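Long-range contacts in interleukin-2 receptor subunit beta (Mus musculus, PDB 6DG5), which probably serves as a signalling subunit of the interleukin-2 and interleukin-15 receptors, passing on mitogenic signals and taking part in receptor-mediated endocytosis: residues V108-L113 / T194-S199; L140-R145 / V183-Q188. All blocks are in the same frame, centred on the assembly; numbering follows the deposited sequence.

Contact 1: residues V108-L113 / T194-S199; sequences VAPHSL and TWSPWS. With FUC (alpha-L-fucopyranose), chain E; MAN (alpha-D-mannopyranose), chain C.
A109 lays its methyl against the backbone of P197: CB of A109 sits 3.2 Å from O of P197 and 4.3 Å from CB of the same proline, in apolar contact with that ring carbon. One residue on, P110 brings CD to 3.8 Å from OG of S196, while its carbonyl O comes to 3.1 Å from CB of S199. S199 lies between the P110 carbonyl and the isobutyl end of L113, whose CD1 is 3.4 Å from S199 OG. Packing alone joins the two segments here; the serine hydroxyls bond to the neighbouring strand 178-187. In both S196 and S199 a chi1 near +60° (79° and 63°) swings the hydroxyl over toward that strand, where OG of S196 bonds to V185 N and OG of S199 to V183 N, so 108-113 rests against serines that are already tied down. Sugars of a glycan carried by the protein itself run along the same region. The fucose packs on P197, with its C4 3.5 Å from the proline CG, and also bonds to the carbonyls of R106 and L107; the mannose gives a hydrogen bond from O4 to O of W198 at 2.7 Å. W198 sends its indole to a cation-pi partner, R145. This is the WSXWS motif of a type I cytokine receptor, here W195-S199, lying beside the start of the first strand of its fibronectin type-III domain.

Contact 2: residues L140-R145 / V183-Q188; sequences LEFEAR and VRVKAQ
L140 and V185 meet on the packed face of an antiparallel strand pair in the fibronectin type-III domain, with CD2 of L140 3.6 Å from CG2 of V185. F142 lies alongside the same valine and points the same way. Its CE1 touches V185 CG2 at 3.5 Å, an oblique approach to the ring, and W127 from the other sheet of the sandwich also meets this ring. A144 against V183 continues the apolar row, all of it buried. Between the strands, E143 and R184 form a hydrogen-bonded pair, N to O in each direction, and E141 with K186 forms the next, where the bond from E141 N to K186 O is weak.

The other face is charged and, around E143 and R184, partly open to solvent. A chi1 of 56° starts the R184 side chain off, and it then runs extended, which brings the guanidinium beside the E143 carboxylate, the two planes only 20° apart. E141 and K186 also run side by side, but the bond in their salt bridge is weak, OE1 of E141 to NZ of K186 at 3.3 Å, with the lysine bent at chi3 and chi4. Both basic side chains also reach W195 in cation-pi contacts, so this face belongs to the ladder of stacked cations and indoles known from cytokine receptors. In the tighter bridge a single oxygen takes both donors: OE1 of E143 receives NH2 of R184 at 2.7 Å, nearly along its own C-O axis, and NE at 3.1 Å.

In the fold
Both contacts belong to the membrane-proximal fibronectin type-III domain, their centres about 8 Å apart. Along the chain contact 2 is nested within contact 1: 108-113 opens the domain, 140-145 and 183-188 follow on neighbouring strands, and 194-199 comes in the loop before the last strand, 202-205. Strand 178-187 links the two. One of its sides pairs with 140-148 in contact 2, and the other takes the 194-199 loop of contact 1, where S199 N lies 2.7 Å from V183 O. The motif loop thus lies along 178-187 just ahead of the edge strand 202-205, consistent with the motif's apparent importance for proper folding and so for transport and receptor binding at the cell surface.

Contact 1: residues V108-L113 / T194-S199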
ATOM      1  N   VAL B 108      13.526 -10.805   1.674  1.00 15.07           N
ATOM      2  CA  VAL B 108      14.297 -11.550   2.665  1.00 27.86           C
ATOM      3  C   VAL B 108      13.358 -12.446   3.459  1.00 32.21           C
ATOM      4  O   VAL B 108      12.245 -12.042   3.818  1.00 34.15           O
ATOM      5  CB  VAL B 108      15.071 -10.581   3.578  1.00 26.98           C
ATOM      6  CG1 VAL B 108      15.619 -11.307   4.798  1.00 15.89           C
ATOM      7  CG2 VAL B 108      16.198  -9.919   2.803  1.00 24.18           C
ATOM      8  N   ALA B 109      13.807 -13.671   3.730  1.00 37.71           N
ATOM      9  CA  ALA B 109      12.975 -14.656   4.401  1.00 28.95           C
ATOM     10  C   ALA B 109      12.518 -14.141   5.766  1.00 27.83           C
ATOM     11  O   ALA B 109      13.229 -13.367   6.413  1.00 45.49           O
ATOM     12  CB  ALA B 109      13.743 -15.965   4.570  1.00 29.71           C
ATOM     13  N   PRO B 110      11.329 -14.544   6.220  1.00 15.05           N
ATOM     14  CA  PRO B 110      10.870 -14.128   7.551  1.00 14.07           C
ATOM     15  C   PRO B 110      11.768 -14.697   8.639  1.00 19.25           C
ATOM     16  O   PRO B 110      12.345 -15.777   8.499  1.00 18.82           O
ATOM     17  CB  PRO B 110       9.451 -14.704   7.637  1.00 13.61           C
ATOM     18  CG  PRO B 110       9.044 -14.925   6.218  1.00 13.49           C
ATOM     19  CD  PRO B 110      10.297 -15.299   5.492  1.00 14.41           C
ATOM     20  N   HIS B 111      11.891 -13.948   9.731  1.00 14.93           N
ATOM     21  CA  HIS B 111      12.741 -14.329  10.846  1.00 15.77           C
ATOM     22  C   HIS B 111      11.968 -14.160  12.147  1.00 29.80           C
ATOM     23  O   HIS B 111      10.783 -13.809  12.153  1.00 36.00           O
ATOM     24  CB  HIS B 111      14.032 -13.502  10.859  1.00 16.53           C
ATOM     25  CG  HIS B 111      13.801 -12.026  10.932  1.00 22.45           C
ATOM     26  ND1 HIS B 111      13.630 -11.359  12.125  1.00 24.18           N
ATOM     27  CD2 HIS B 111      13.706 -11.088   9.960  1.00 23.23           C
ATOM     28  CE1 HIS B 111      13.450 -10.073  11.888  1.00 25.21           C
ATOM     29  NE2 HIS B 111      13.489  -9.882  10.581  1.00 27.76           N
ATOM     30  N   SER B 112      12.653 -14.431  13.259  1.00 22.34           N
ATOM     31  CA  SER B 112      12.095 -14.267  14.602  1.00 23.92           C
ATOM     32  C   SER B 112      10.813 -15.074  14.787  1.00 26.36           C
ATOM     33  O   SER B 112       9.850 -14.610  15.400  1.00 34.28           O
ATOM     34  CB  SER B 112      11.852 -12.789  14.922  1.00 34.98           C
ATOM     35  OG  SER B 112      13.073 -12.083  15.064  1.00 41.80           O
ATOM     36  N   LEU B 113      10.796 -16.292  14.252  1.00 16.28           N
ATOM     37  CA  LEU B 113       9.662 -17.179  14.472  1.00 15.87           C
ATOM     38  C   LEU B 113       9.644 -17.643  15.921  1.00 28.37           C
ATOM     39  O   LEU B 113      10.676 -18.048  16.466  1.00 38.46           O
ATOM     40  CB  LEU B 113       9.727 -18.382  13.534  1.00 15.80           C
ATOM     41  CG  LEU B 113       8.838 -18.343  12.291  1.00 14.90           C
ATOM     42  CD1 LEU B 113       9.509 -17.570  11.173  1.00 14.71           C
ATOM     43  CD2 LEU B 113       8.481 -19.751  11.840  1.00 15.11           C
ATOM     44  N   THR B 194       8.922 -13.174  -7.263  1.00 48.14           N
ATOM     45  CA  THR B 194       8.870 -14.549  -6.787  1.00 41.53           C
ATOM     46  C   THR B 194       8.812 -14.590  -5.265  1.00 37.88           C
ATOM     47  O   THR B 194       9.014 -13.584  -4.578  1.00 39.48           O
ATOM     48  CB  THR B 194      10.081 -15.340  -7.291  1.00 41.15           C
ATOM     49  OG1 THR B 194      11.282 -14.638  -6.951  1.00 32.32           O
ATOM     50  CG2 THR B 194      10.010 -15.511  -8.801  1.00 49.16           C
ATOM     51  N   TRP B 195       8.535 -15.781  -4.742  1.00 33.24           N
ATOM     52  CA  TRP B 195       8.428 -15.968  -3.302  1.00 23.16           C
ATOM     53  C   TRP B 195       9.792 -15.863  -2.631  1.00 24.43           C
ATOM     54  O   TRP B 195      10.829 -16.175  -3.221  1.00 32.92           O
ATOM     55  CB  TRP B 195       7.808 -17.326  -2.980  1.00 17.28           C
ATOM     56  CG  TRP B 195       6.314 -17.343  -3.022  1.00 30.35           C
ATOM     57  CD1 TRP B 195       5.523 -17.833  -4.021  1.00 34.16           C
ATOM     58  CD2 TRP B 195       5.425 -16.848  -2.014  1.00 29.75           C
ATOM     59  NE1 TRP B 195       4.198 -17.675  -3.697  1.00 36.30           N
ATOM     60  CE2 TRP B 195       4.111 -17.072  -2.470  1.00 30.02           C
ATOM     61  CE3 TRP B 195       5.614 -16.237  -0.771  1.00 30.07           C
ATOM     62  CZ2 TRP B 195       2.992 -16.705  -1.726  1.00 27.96           C
ATOM     63  CZ3 TRP B 195       4.504 -15.874  -0.035  1.00 29.85           C
ATOM     64  CH2 TRP B 195       3.208 -16.110  -0.513  1.00 29.55           C
ATOM     65  N   SER B 196       9.780 -15.421  -1.378  1.00 22.51           N
ATOM     66  CA  SER B 196      10.987 -15.405  -0.574  1.00 15.61           C
ATOM     67  C   SER B 196      11.307 -16.815  -0.095  1.00 35.00           C
ATOM     68  O   SER B 196      10.422 -17.671  -0.026  1.00 41.19           O
ATOM     69  CB  SER B 196      10.812 -14.478   0.625  1.00 31.42           C
ATOM     70  OG  SER B 196      10.071 -15.110   1.655  1.00 36.49           O
ATOM     71  N   PRO B 197      12.570 -17.086   0.241  1.00 27.58           N
ATOM     72  CA  PRO B 197      12.920 -18.406   0.774  1.00 17.09           C
ATOM     73  C   PRO B 197      12.193 -18.683   2.081  1.00 25.18           C
ATOM     74  O   PRO B 197      11.759 -17.774   2.790  1.00 26.55           O
ATOM     75  CB  PRO B 197      14.434 -18.317   0.987  1.00 18.22           C
ATOM     76  CG  PRO B 197      14.875 -17.257   0.046  1.00 17.59           C
ATOM     77  CD  PRO B 197      13.762 -16.253   0.021  1.00 23.65           C
ATOM     78  N   TRP B 198      12.054 -19.969   2.386  1.00 22.39           N
ATOM     79  CA  TRP B 198      11.377 -20.373   3.607  1.00 18.10           C
ATOM     80  C   TRP B 198      12.177 -19.941   4.828  1.00 22.16           C
ATOM     81  O   TRP B 198      13.411 -19.948   4.817  1.00 30.46           O
ATOM     82  CB  TRP B 198      11.168 -21.883   3.625  1.00 21.64           C
ATOM     83  CG  TRP B 198      10.149 -22.360   2.641  1.00 18.87           C
ATOM     84  CD1 TRP B 198      10.385 -22.989   1.453  1.00 19.89           C
ATOM     85  CD2 TRP B 198       8.726 -22.244   2.758  1.00 17.39           C
ATOM     86  NE1 TRP B 198       9.198 -23.278   0.827  1.00 24.12           N
ATOM     87  CE2 TRP B 198       8.164 -22.831   1.607  1.00 22.81           C
ATOM     88  CE3 TRP B 198       7.874 -21.704   3.724  1.00 25.20           C
ATOM     89  CZ2 TRP B 198       6.789 -22.892   1.396  1.00 26.43           C
ATOM     90  CZ3 TRP B 198       6.509 -21.767   3.514  1.00 27.15           C
ATOM     91  CH2 TRP B 198       5.980 -22.356   2.360  1.00 27.36           C
ATOM     92  N   SER B 199      11.462 -19.562   5.881  1.00 16.03           N
ATOM     93  CA  SER B 199      12.102 -19.151   7.118  1.00 16.13           C
ATOM     94  C   SER B 199      12.804 -20.333   7.777  1.00 22.96           C
ATOM     95  O   SER B 199      12.547 -21.498   7.459  1.00 17.87           O
ATOM     96  CB  SER B 199      11.069 -18.566   8.077  1.00 26.61           C
ATOM     97  OG  SER B 199      10.106 -19.538   8.449  1.00 27.62           O
TER
HETATM   98  C1  FUC E   7      19.283 -13.189  -1.152  1.00 36.10           C
HETATM   99  C2  FUC E   7      17.978 -12.359  -1.272  1.00 32.65           C
HETATM  100  C3  FUC E   7      16.729 -13.205  -0.983  1.00 34.87           C
HETATM  101  C4  FUC E   7      17.062 -14.491  -0.193  1.00 37.04           C
HETATM  102  C5  FUC E   7      18.116 -15.323  -0.955  1.00 45.44           C
HETATM  103  C6  FUC E   7      18.890 -16.288  -0.065  1.00 51.55           C
HETATM  104  O2  FUC E   7      17.860 -11.722  -2.537  1.00 27.28           O
HETATM  105  O3  FUC E   7      15.802 -12.445  -0.221  1.00 40.31           O
HETATM  106  O4  FUC E   7      17.503 -14.195   1.130  1.00 33.83           O
HETATM  107  O5  FUC E   7      19.096 -14.504  -1.644  1.00 43.01           O
HETATM  108  C1  MAN C   6      18.959 -22.171   6.414  1.00 59.69           C
HETATM  109  C2  MAN C   6      18.008 -23.380   6.631  1.00 63.94           C
HETATM  110  C3  MAN C   6      16.875 -23.348   5.611  1.00 60.33           C
HETATM  111  C4  MAN C   6      16.149 -21.998   5.643  1.00 59.57           C
HETATM  112  C5  MAN C   6      17.146 -20.857   5.401  1.00 54.82           C
HETATM  113  C6  MAN C   6      16.504 -19.485   5.543  1.00 50.45           C
HETATM  114  O2  MAN C   6      17.377 -23.324   7.913  1.00 67.76           O
HETATM  115  O3  MAN C   6      15.947 -24.408   5.822  1.00 59.95           O
HETATM  116  O4  MAN C   6      15.148 -21.965   4.631  1.00 61.04           O
HETATM  117  O5  MAN C   6      18.237 -20.935   6.361  1.00 56.56           O
HETATM  118  O6  MAN C   6      17.441 -18.503   5.109  1.00 49.61           O

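Contact 2: residues L140-R145 / V183-Q188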
ATOM      1  N   LEU B 140       1.968  -6.986   1.393  1.00 32.63           N
ATOM      2  CA  LEU B 140       2.637  -8.172   1.907  1.00 24.82           C
ATOM      3  C   LEU B 140       1.695  -9.367   1.928  1.00 15.73           C
ATOM      4  O   LEU B 140       0.496  -9.235   2.187  1.00 18.18           O
ATOM      5  CB  LEU B 140       3.180  -7.911   3.311  1.00 21.90           C
ATOM      6  CG  LEU B 140       4.450  -7.067   3.389  1.00 21.50           C
ATOM      7  CD1 LEU B 140       4.800  -6.755   4.835  1.00 15.51           C
ATOM      8  CD2 LEU B 140       5.600  -7.776   2.695  1.00 25.13           C
ATOM      9  N   GLU B 141       2.252 -10.543   1.652  1.00 15.19           N
ATOM     10  CA  GLU B 141       1.507 -11.791   1.620  1.00 15.12           C
ATOM     11  C   GLU B 141       2.384 -12.877   2.220  1.00 30.49           C
ATOM     12  O   GLU B 141       3.602 -12.866   2.031  1.00 33.24           O
ATOM     13  CB  GLU B 141       1.103 -12.157   0.188  1.00 28.64           C
ATOM     14  CG  GLU B 141      -0.112 -13.054   0.079  1.00 53.76           C
ATOM     15  CD  GLU B 141      -0.628 -13.150  -1.344  1.00 77.31           C
ATOM     16  OE1 GLU B 141       0.055 -13.772  -2.185  1.00 85.74           O
ATOM     17  OE2 GLU B 141      -1.709 -12.589  -1.624  1.00 86.03           O
ATOM     18  N   PHE B 142       1.771 -13.810   2.941  1.00 24.95           N
ATOM     19  CA  PHE B 142       2.524 -14.827   3.659  1.00 13.67           C
ATOM     20  C   PHE B 142       1.990 -16.215   3.347  1.00 27.18           C
ATOM     21  O   PHE B 142       0.784 -16.406   3.164  1.00 21.71           O
ATOM     22  CB  PHE B 142       2.481 -14.583   5.168  1.00 22.95           C
ATOM     23  CG  PHE B 142       3.182 -13.328   5.593  1.00 13.13           C
ATOM     24  CD1 PHE B 142       4.546 -13.327   5.819  1.00 12.99           C
ATOM     25  CD2 PHE B 142       2.476 -12.149   5.765  1.00 13.44           C
ATOM     26  CE1 PHE B 142       5.195 -12.176   6.212  1.00 23.02           C
ATOM     27  CE2 PHE B 142       3.119 -10.994   6.157  1.00 18.80           C
ATOM     28  CZ  PHE B 142       4.483 -11.007   6.379  1.00 13.42           C
ATOM     29  N   GLU B 143       2.907 -17.180   3.291  1.00 27.40           N
ATOM     30  CA  GLU B 143       2.583 -18.588   3.103  1.00 27.75           C
ATOM     31  C   GLU B 143       3.412 -19.396   4.088  1.00 30.27           C
ATOM     32  O   GLU B 143       4.642 -19.270   4.116  1.00 33.85           O
ATOM     33  CB  GLU B 143       2.865 -19.043   1.668  1.00 27.28           C
ATOM     34  CG  GLU B 143       1.635 -19.468   0.880  1.00 30.00           C
ATOM     35  CD  GLU B 143       1.992 -20.141  -0.433  1.00 37.42           C
ATOM     36  OE1 GLU B 143       3.167 -20.531  -0.603  1.00 38.80           O
ATOM     37  OE2 GLU B 143       1.098 -20.280  -1.296  1.00 43.73           O
ATOM     38  N   ALA B 144       2.744 -20.216   4.894  1.00 32.02           N
ATOM     39  CA  ALA B 144       3.408 -21.082   5.856  1.00 21.70           C
ATOM     40  C   ALA B 144       3.074 -22.537   5.556  1.00 15.43           C
ATOM     41  O   ALA B 144       2.028 -22.844   4.974  1.00 29.97           O
ATOM     42  CB  ALA B 144       3.001 -20.735   7.296  1.00 15.15           C
ATOM     43  N   ARG B 145       3.971 -23.437   5.952  1.00 16.01           N
ATOM     44  CA  ARG B 145       3.733 -24.866   5.806  1.00 17.13           C
ATOM     45  C   ARG B 145       4.041 -25.580   7.114  1.00 33.22           C
ATOM     46  O   ARG B 145       5.099 -25.365   7.714  1.00 39.54           O
ATOM     47  CB  ARG B 145       4.554 -25.466   4.654  1.00 18.26           C
ATOM     48  CG  ARG B 145       6.061 -25.285   4.729  1.00 18.44           C
ATOM     49  CD  ARG B 145       6.710 -25.931   3.514  1.00 22.19           C
ATOM     50  NE  ARG B 145       8.165 -25.820   3.512  1.00 29.24           N
ATOM     51  CZ  ARG B 145       8.943 -26.314   2.553  1.00 32.88           C
ATOM     52  NH1 ARG B 145       8.401 -26.949   1.522  1.00 34.74           N
ATOM     53  NH2 ARG B 145      10.258 -26.174   2.620  1.00 35.68           N
ATOM     54  N   VAL B 183       7.786 -20.235   7.099  1.00 23.56           N
ATOM     55  CA  VAL B 183       6.973 -19.163   6.536  1.00 17.54           C
ATOM     56  C   VAL B 183       7.773 -18.447   5.456  1.00 24.49           C
ATOM     57  O   VAL B 183       9.007 -18.453   5.468  1.00 30.41           O
ATOM     58  CB  VAL B 183       6.506 -18.167   7.624  1.00 18.62           C
ATOM     59  CG1 VAL B 183       5.297 -17.384   7.150  1.00 23.64           C
ATOM     60  CG2 VAL B 183       6.194 -18.895   8.926  1.00 24.22           C
ATOM     61  N   ARG B 184       7.059 -17.843   4.507  1.00 25.51           N
ATOM     62  CA  ARG B 184       7.684 -17.046   3.461  1.00 21.39           C
ATOM     63  C   ARG B 184       6.758 -15.894   3.084  1.00 19.36           C
ATOM     64  O   ARG B 184       5.568 -15.897   3.410  1.00 21.92           O
ATOM     65  CB  ARG B 184       8.027 -17.895   2.230  1.00 23.41           C
ATOM     66  CG  ARG B 184       6.856 -18.640   1.626  1.00 24.03           C
ATOM     67  CD  ARG B 184       7.319 -19.486   0.455  1.00 16.26           C
ATOM     68  NE  ARG B 184       6.205 -20.044  -0.306  1.00 22.97           N
ATOM     69  CZ  ARG B 184       6.348 -20.712  -1.446  1.00 25.44           C
ATOM     70  NH1 ARG B 184       7.557 -20.900  -1.956  1.00 21.85           N
ATOM     71  NH2 ARG B 184       5.283 -21.187  -2.078  1.00 27.03           N
ATOM     72  N   VAL B 185       7.321 -14.908   2.380  1.00 13.87           N
ATOM     73  CA  VAL B 185       6.665 -13.621   2.169  1.00 13.80           C
ATOM     74  C   VAL B 185       6.788 -13.202   0.707  1.00 14.38           C
ATOM     75  O   VAL B 185       7.733 -13.578   0.009  1.00 14.63           O
ATOM     76  CB  VAL B 185       7.257 -12.547   3.116  1.00 13.57           C
ATOM     77  CG1 VAL B 185       8.724 -12.290   2.799  1.00 23.49           C
ATOM     78  CG2 VAL B 185       6.454 -11.255   3.064  1.00 20.22           C
ATOM     79  N   LYS B 186       5.816 -12.410   0.247  1.00 17.42           N
ATOM     80  CA  LYS B 186       5.772 -11.922  -1.126  1.00 15.34           C
ATOM     81  C   LYS B 186       4.893 -10.678  -1.175  1.00 35.37           C
ATOM     82  O   LYS B 186       4.075 -10.441  -0.282  1.00 40.71           O
ATOM     83  CB  LYS B 186       5.243 -13.001  -2.081  1.00 19.61           C
ATOM     84  CG  LYS B 186       5.505 -12.750  -3.558  1.00 19.18           C
ATOM     85  CD  LYS B 186       5.110 -13.960  -4.398  1.00 23.73           C
ATOM     86  CE  LYS B 186       3.722 -13.799  -5.012  1.00 33.27           C
ATOM     87  NZ  LYS B 186       2.713 -13.277  -4.042  1.00 35.58           N
ATOM     88  N   ALA B 187       5.079  -9.880  -2.229  1.00 37.01           N
ATOM     89  CA  ALA B 187       4.277  -8.682  -2.476  1.00 44.62           C
ATOM     90  C   ALA B 187       3.681  -8.779  -3.876  1.00 58.07           C
ATOM     91  O   ALA B 187       4.409  -8.712  -4.873  1.00 45.81           O
ATOM     92  CB  ALA B 187       5.115  -7.411  -2.324  1.00 17.36           C
ATOM     93  N   GLN B 188       2.360  -8.920  -3.955  1.00 72.09           N
ATOM     94  CA  GLN B 188       1.686  -9.206  -5.223  1.00 85.63           C
ATOM     95  C   GLN B 188       1.059  -7.941  -5.818  1.00 81.89           C
ATOM     96  O   GLN B 188      -0.141  -7.849  -6.079  1.00 95.26           O
ATOM     97  CB  GLN B 188       0.659 -10.331  -5.033  1.00101.62           C
ATOM     98  CG  GLN B 188      -0.595 -10.016  -4.202  1.00109.24           C
ATOM     99  CD  GLN B 188      -0.301  -9.627  -2.770  1.00112.13           C
ATOM    100  OE1 GLN B 188       0.692 -10.061  -2.188  1.00113.67           O
ATOM    101  NE2 GLN B 188      -1.165  -8.798  -2.193  1.00112.08           N
TER